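PDB 4G2A: hypothetical protein from Legionella pneumophila subsp. pneumophila, which is of unknown function but, with its DUF4424 and YARHG domains, may be a nutrient-binding protein. Local coordinates for residues A[238-242]-A[243-247]; A[312-315]-A[316-320]. All coordinates share one frame; numbering follows the deposited sequence.

Contact 1 (A[238-242]-A[243-247]). With SO4 (sulfate ion), chain M.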
loop_
_atom_site.group_PDB
_atom_site.type_symbol
_atom_site.label_atom_id
_atom_site.label_comp_id
_atom_site.label_asym_id
_atom_site.label_seq_id
_atom_site.Cartn_x
_atom_site.Cartn_y
_atom_site.Cartn_z
ATOM N N SER A 238 10.880 -5.698 7.146
ATOM C CA SER A 238 11.083 -6.040 5.733
ATOM C C SER A 238 12.385 -5.437 5.182
ATOM O O SER A 238 13.034 -6.078 4.357
ATOM C CB SER A 238 9.900 -5.597 4.875
ATOM O OG SER A 238 8.696 -6.230 5.272
ATOM N N TYR A 239 12.755 -4.214 5.617
ATOM C CA TYR A 239 13.999 -3.603 5.172
ATOM C C TYR A 239 15.191 -4.433 5.655
ATOM O O TYR A 239 16.044 -4.807 4.852
ATOM C CB TYR A 239 14.133 -2.137 5.628
ATOM C CG TYR A 239 15.532 -1.610 5.416
ATOM C CD1 TYR A 239 15.956 -1.186 4.161
ATOM C CD2 TYR A 239 16.464 -1.621 6.449
ATOM C CE1 TYR A 239 17.269 -0.764 3.943
ATOM C CE2 TYR A 239 17.776 -1.204 6.244
ATOM C CZ TYR A 239 18.172 -0.767 4.991
ATOM O OH TYR A 239 19.463 -0.346 4.793
ATOM N N VAL A 240 15.238 -4.732 6.961
ATOM C CA VAL A 240 16.322 -5.500 7.586
ATOM C C VAL A 240 16.390 -6.927 7.008
ATOM O O VAL A 240 17.485 -7.420 6.765
ATOM C CB VAL A 240 16.193 -5.483 9.136
ATOM C CG1 VAL A 240 17.273 -6.335 9.814
ATOM C CG2 VAL A 240 16.259 -4.055 9.652
ATOM N N ARG A 241 15.254 -7.561 6.728
ATOM C CA ARG A 241 15.259 -8.913 6.175
ATOM C C ARG A 241 15.757 -8.972 4.729
ATOM O O ARG A 241 16.669 -9.731 4.434
ATOM C CB ARG A 241 13.874 -9.551 6.281
ATOM C CG ARG A 241 13.577 -9.882 7.718
ATOM C CD ARG A 241 12.306 -10.641 7.927
ATOM N NE ARG A 241 12.165 -10.945 9.351
ATOM C CZ ARG A 241 11.178 -11.666 9.864
ATOM N NH1 ARG A 241 10.241 -12.175 9.073
ATOM N NH2 ARG A 241 11.130 -11.900 11.170
ATOM N N TYR A 242 15.208 -8.161 3.850
ATOM C CA TYR A 242 15.551 -8.241 2.442
ATOM C C TYR A 242 16.786 -7.450 2.030
ATOM O O TYR A 242 17.401 -7.817 1.031
ATOM C CB TYR A 242 14.355 -7.823 1.606
ATOM C CG TYR A 242 13.231 -8.829 1.677
ATOM C CD1 TYR A 242 12.283 -8.777 2.695
ATOM C CD2 TYR A 242 13.122 -9.843 0.734
ATOM C CE1 TYR A 242 11.223 -9.680 2.742
ATOM C CE2 TYR A 242 12.064 -10.753 0.765
ATOM C CZ TYR A 242 11.115 -10.670 1.773
ATOM O OH TYR A 242 10.083 -11.583 1.798
ATOM N N LYS A 243 17.156 -6.390 2.764
ATOM C CA LYS A 243 18.313 -5.576 2.400
ATOM C C LYS A 243 19.542 -5.857 3.265
ATOM O O LYS A 243 20.640 -5.438 2.889
ATOM C CB LYS A 243 17.977 -4.069 2.453
ATOM C CG LYS A 243 16.799 -3.628 1.575
ATOM C CD LYS A 243 16.980 -3.868 0.078
ATOM C CE LYS A 243 18.132 -3.105 -0.528
ATOM N NZ LYS A 243 18.153 -3.277 -2.002
ATOM N N VAL A 244 19.380 -6.530 4.415
ATOM C CA VAL A 244 20.525 -6.777 5.288
ATOM C C VAL A 244 20.733 -8.278 5.496
ATOM O O VAL A 244 21.819 -8.748 5.188
ATOM C CB VAL A 244 20.481 -5.998 6.642
ATOM C CG1 VAL A 244 21.796 -6.137 7.396
ATOM C CG2 VAL A 244 20.168 -4.503 6.435
ATOM N N ILE A 245 19.729 -9.033 5.992
ATOM C CA ILE A 245 19.891 -10.464 6.328
ATOM C C ILE A 245 19.944 -11.375 5.080
ATOM O O ILE A 245 20.926 -12.103 4.911
ATOM C CB ILE A 245 18.809 -10.984 7.336
ATOM C CG1 ILE A 245 18.596 -10.096 8.616
ATOM C CG2 ILE A 245 18.972 -12.463 7.679
ATOM C CD1 ILE A 245 19.766 -9.465 9.303
ATOM N N TYR A 246 18.877 -11.382 4.249
ATOM C CA TYR A 246 18.761 -12.279 3.090
ATOM C C TYR A 246 19.913 -12.092 2.046
ATOM O O TYR A 246 20.394 -13.115 1.562
ATOM C CB TYR A 246 17.372 -12.178 2.420
ATOM C CG TYR A 246 16.180 -12.541 3.298
ATOM C CD1 TYR A 246 16.354 -12.980 4.613
ATOM C CD2 TYR A 246 14.877 -12.424 2.821
ATOM C CE1 TYR A 246 15.259 -13.264 5.436
ATOM C CE2 TYR A 246 13.775 -12.723 3.630
ATOM C CZ TYR A 246 13.971 -13.149 4.936
ATOM O OH TYR A 246 12.884 -13.460 5.726
ATOM N N PRO A 247 20.442 -10.875 1.720
ATOM C CA PRO A 247 21.566 -10.813 0.763
ATOM C C PRO A 247 22.768 -11.655 1.213
ATOM O O PRO A 247 23.366 -12.309 0.357
ATOM C CB PRO A 247 21.907 -9.328 0.714
ATOM C CG PRO A 247 20.643 -8.653 1.081
ATOM C CD PRO A 247 20.026 -9.515 2.122
HETATM S S SO4 M . 8.854 -14.941 11.515
HETATM O O1 SO4 M . 9.347 -16.281 11.869
HETATM O O2 SO4 M . 8.940 -14.756 10.055
HETATM O O3 SO4 M . 7.449 -14.791 11.947
HETATM O O4 SO4 M . 9.684 -13.940 12.199
#

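Contact 2 (A[312-315]-A[316-320])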
loop_
_atom_site.group_PDB
_atom_site.type_symbol
_atom_site.label_atom_id
_atom_site.label_comp_id
_atom_site.label_asym_id
_atom_site.label_seq_id
_atom_site.Cartn_x
_atom_site.Cartn_y
_atom_site.Cartn_z
ATOM N N LYS A 312 19.161 -17.052 12.857
ATOM C CA LYS A 312 20.008 -18.111 13.416
ATOM C C LYS A 312 21.027 -18.632 12.365
ATOM O O LYS A 312 22.200 -18.791 12.707
ATOM C CB LYS A 312 19.137 -19.251 13.966
ATOM C CG LYS A 312 18.307 -18.808 15.159
ATOM C CD LYS A 312 17.150 -19.732 15.455
ATOM C CE LYS A 312 16.381 -19.238 16.659
ATOM N NZ LYS A 312 15.036 -19.864 16.766
ATOM N N LYS A 313 20.603 -18.818 11.091
ATOM C CA LYS A 313 21.496 -19.229 9.988
ATOM C C LYS A 313 22.577 -18.172 9.732
ATOM O O LYS A 313 23.736 -18.536 9.509
ATOM C CB LYS A 313 20.723 -19.511 8.687
ATOM C CG LYS A 313 20.028 -20.853 8.655
ATOM C CD LYS A 313 19.256 -21.038 7.352
ATOM C CE LYS A 313 18.678 -22.426 7.261
ATOM N NZ LYS A 313 18.062 -22.681 5.933
ATOM N N LEU A 314 22.215 -16.871 9.792
ATOM C CA LEU A 314 23.197 -15.794 9.604
ATOM C C LEU A 314 24.189 -15.755 10.775
ATOM O O LEU A 314 25.401 -15.635 10.535
ATOM C CB LEU A 314 22.549 -14.421 9.376
ATOM C CG LEU A 314 23.515 -13.261 9.019
ATOM C CD1 LEU A 314 24.522 -13.645 7.927
ATOM C CD2 LEU A 314 22.735 -12.030 8.593
ATOM N N LEU A 315 23.699 -15.917 12.014
ATOM C CA LEU A 315 24.575 -15.957 13.201
ATOM C C LEU A 315 25.514 -17.142 13.152
ATOM O O LEU A 315 26.663 -17.023 13.572
ATOM C CB LEU A 315 23.761 -15.978 14.505
ATOM C CG LEU A 315 23.089 -14.635 14.828
ATOM C CD1 LEU A 315 21.905 -14.824 15.768
ATOM C CD2 LEU A 315 24.118 -13.602 15.334
ATOM N N SER A 316 25.035 -18.278 12.589
ATOM C CA SER A 316 25.823 -19.496 12.433
ATOM C C SER A 316 26.921 -19.270 11.363
ATOM O O SER A 316 28.052 -19.722 11.550
ATOM C CB SER A 316 24.925 -20.681 12.089
ATOM O OG SER A 316 25.693 -21.862 11.907
HETATM N N MSE A 317 26.599 -18.535 10.284
HETATM C CA MSE A 317 27.537 -18.184 9.208
HETATM C C MSE A 317 28.648 -17.253 9.716
HETATM O O MSE A 317 29.821 -17.470 9.407
HETATM C CB MSE A 317 26.807 -17.531 8.038
HETATM C CG MSE A 317 26.192 -18.514 7.064
HETATM SE SE MSE A 317 25.200 -17.526 5.682
HETATM C CE MSE A 317 25.100 -18.919 4.256
ATOM N N ILE A 318 28.282 -16.256 10.546
ATOM C CA ILE A 318 29.232 -15.320 11.151
ATOM C C ILE A 318 30.212 -16.111 12.038
ATOM O O ILE A 318 31.424 -15.904 11.940
ATOM C CB ILE A 318 28.500 -14.162 11.904
ATOM C CG1 ILE A 318 27.713 -13.286 10.923
ATOM C CG2 ILE A 318 29.469 -13.311 12.755
ATOM C CD1 ILE A 318 26.557 -12.480 11.574
ATOM N N ASN A 319 29.699 -17.083 12.806
ATOM C CA ASN A 319 30.521 -17.927 13.671
ATOM C C ASN A 319 31.557 -18.736 12.877
ATOM O O ASN A 319 32.683 -18.912 13.347
ATOM C CB ASN A 319 29.650 -18.864 14.524
ATOM C CG ASN A 319 30.441 -19.635 15.551
ATOM O OD1 ASN A 319 31.299 -19.096 16.259
ATOM N ND2 ASN A 319 30.195 -20.916 15.631
ATOM N N GLN A 320 31.183 -19.198 11.686
ATOM C CA GLN A 320 32.025 -19.989 10.784
ATOM C C GLN A 320 32.954 -19.126 9.941
ATOM O O GLN A 320 34.031 -19.600 9.564
ATOM C CB GLN A 320 31.154 -20.833 9.826
ATOM C CG GLN A 320 30.277 -21.870 10.511
ATOM C CD GLN A 320 29.351 -22.522 9.533
ATOM O OE1 GLN A 320 29.773 -23.166 8.567
ATOM N NE2 GLN A 320 28.064 -22.364 9.763
#

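Contact 1 (A[238-242]-A[243-247])
Lys243 packs back onto Tyr239 one turn earlier in helix 236-250, where the alpha-helix widens into a pi-type turn. Its CB lies over one face of the Tyr239 ring, 4.1 Å from the centroid, a CH-pi contact that uses the aliphatic root of the lysine; the chain then bends twice, and NZ forms a salt bridge with Asp192. Lys243 N still bonds to Tyr239 O in the ordinary four-residue pattern. The Tyr239 ring also stacks with Trp295 and meets Trp294 at a steep angle. At Val244 the pattern begins to change: its N makes only a weak bond to Val240 O, while one branch, CG2, reaches CE2 of Tyr239. Ile245 N takes the same acceptor in a straighter bond, 2.9 Å from Val240 O with an N-H...O angle of 161°, so one carbonyl receives both the i+4 and the i+5 amide. A branched aliphatic side chain suits this buried place, and Ile245 CD1 meets Val240 CG1 at 4.0 Å. Tyr246 continues the wide spacing, its N bonded to Arg241 O at 2.8 Å. With CG anti to the carbonyl carbon (chi1 -61°), its ring runs beside the Arg241 side chain, whose CB sits over one face. The edge of the same ring points at the face of Tyr242 in a T-shaped pair, planes at 65°. Arg241 extends past this ring to a sulfate ion, probably from the crystallisation liquor, with NH2 2.7 Å from O4 and NH1 giving a second bond to O2; Gln276 accepts from its NE. Pro247, with no N-H to give, suits the kink at its own position, where the backbone bonding to the turn before is interrupted; its CD lies 3.3 Å from Tyr242 O.

Contact 2 (A[312-315]-A[316-320])
Leu314 and Ile318 meet one turn apart on the buried side of helix 309-321, a regular alpha-helix near the C-terminus, within the YARHG region. Their apolar contact joins Leu314 CG to Ile318 CD1 at 4.0 Å, the two side chains crossing at a slant. Leu314 holds its CG anti to the backbone N (chi1 -174°), which brings the branch point within contact of Ile318 although the side chain sets out away from 316-320. Both are buried, as suits large aliphatic groups facing other helices: Leu314 packs on Ile245 and Trp248 of helix 236-250, and Ile318 on Leu258 of helix 254-259. The long chain of selenomethionine Met317 touches Leu258 too, along with Leu249 of helix 236-250, while its CG passes Lys313 O at 3.5 Å.

The backbone bonds are the i to i+4 series without interruption. Ser316 N bonds to Lys312 O, Met317 N to Lys313 O, Ile318 N to Leu314 O at 2.9 Å, and Asn319 N to Leu315 O at 3.1 Å.

Polar side chains belong to the more exposed part of the helix. Long, charged Lys312 can reach backward from there, its NZ bonding to Leu307 O. Ser316 is short enough to let the amide of Gln320 fold back over it, and Gln320 NE2 makes two weak hydrogen bonds, each 3.2 Å long, to Ser316 O and Ser316 OG.

In the fold
Contact 1, on helix 236-250, comes first along the chain; contact 2, on the C-terminal helix 309-321, follows after three intervening helices. Their centres are about 15 Å apart, and the helices touch directly where Ile245 CG2 packs on Leu314 CD2 at 3.9 Å. Both helices also pack against helix 263-275, where Ile273 touches Ile245 as well as Leu314. Helix 236-250 follows directly on strand 229-235, so contact 1 lies at the passage from the beta-rich part into the helical one, whereas contact 2 is farther out, about 34 Å from the chain centre against 19 Å. Residues distant in sequence thus pack together within one helical domain.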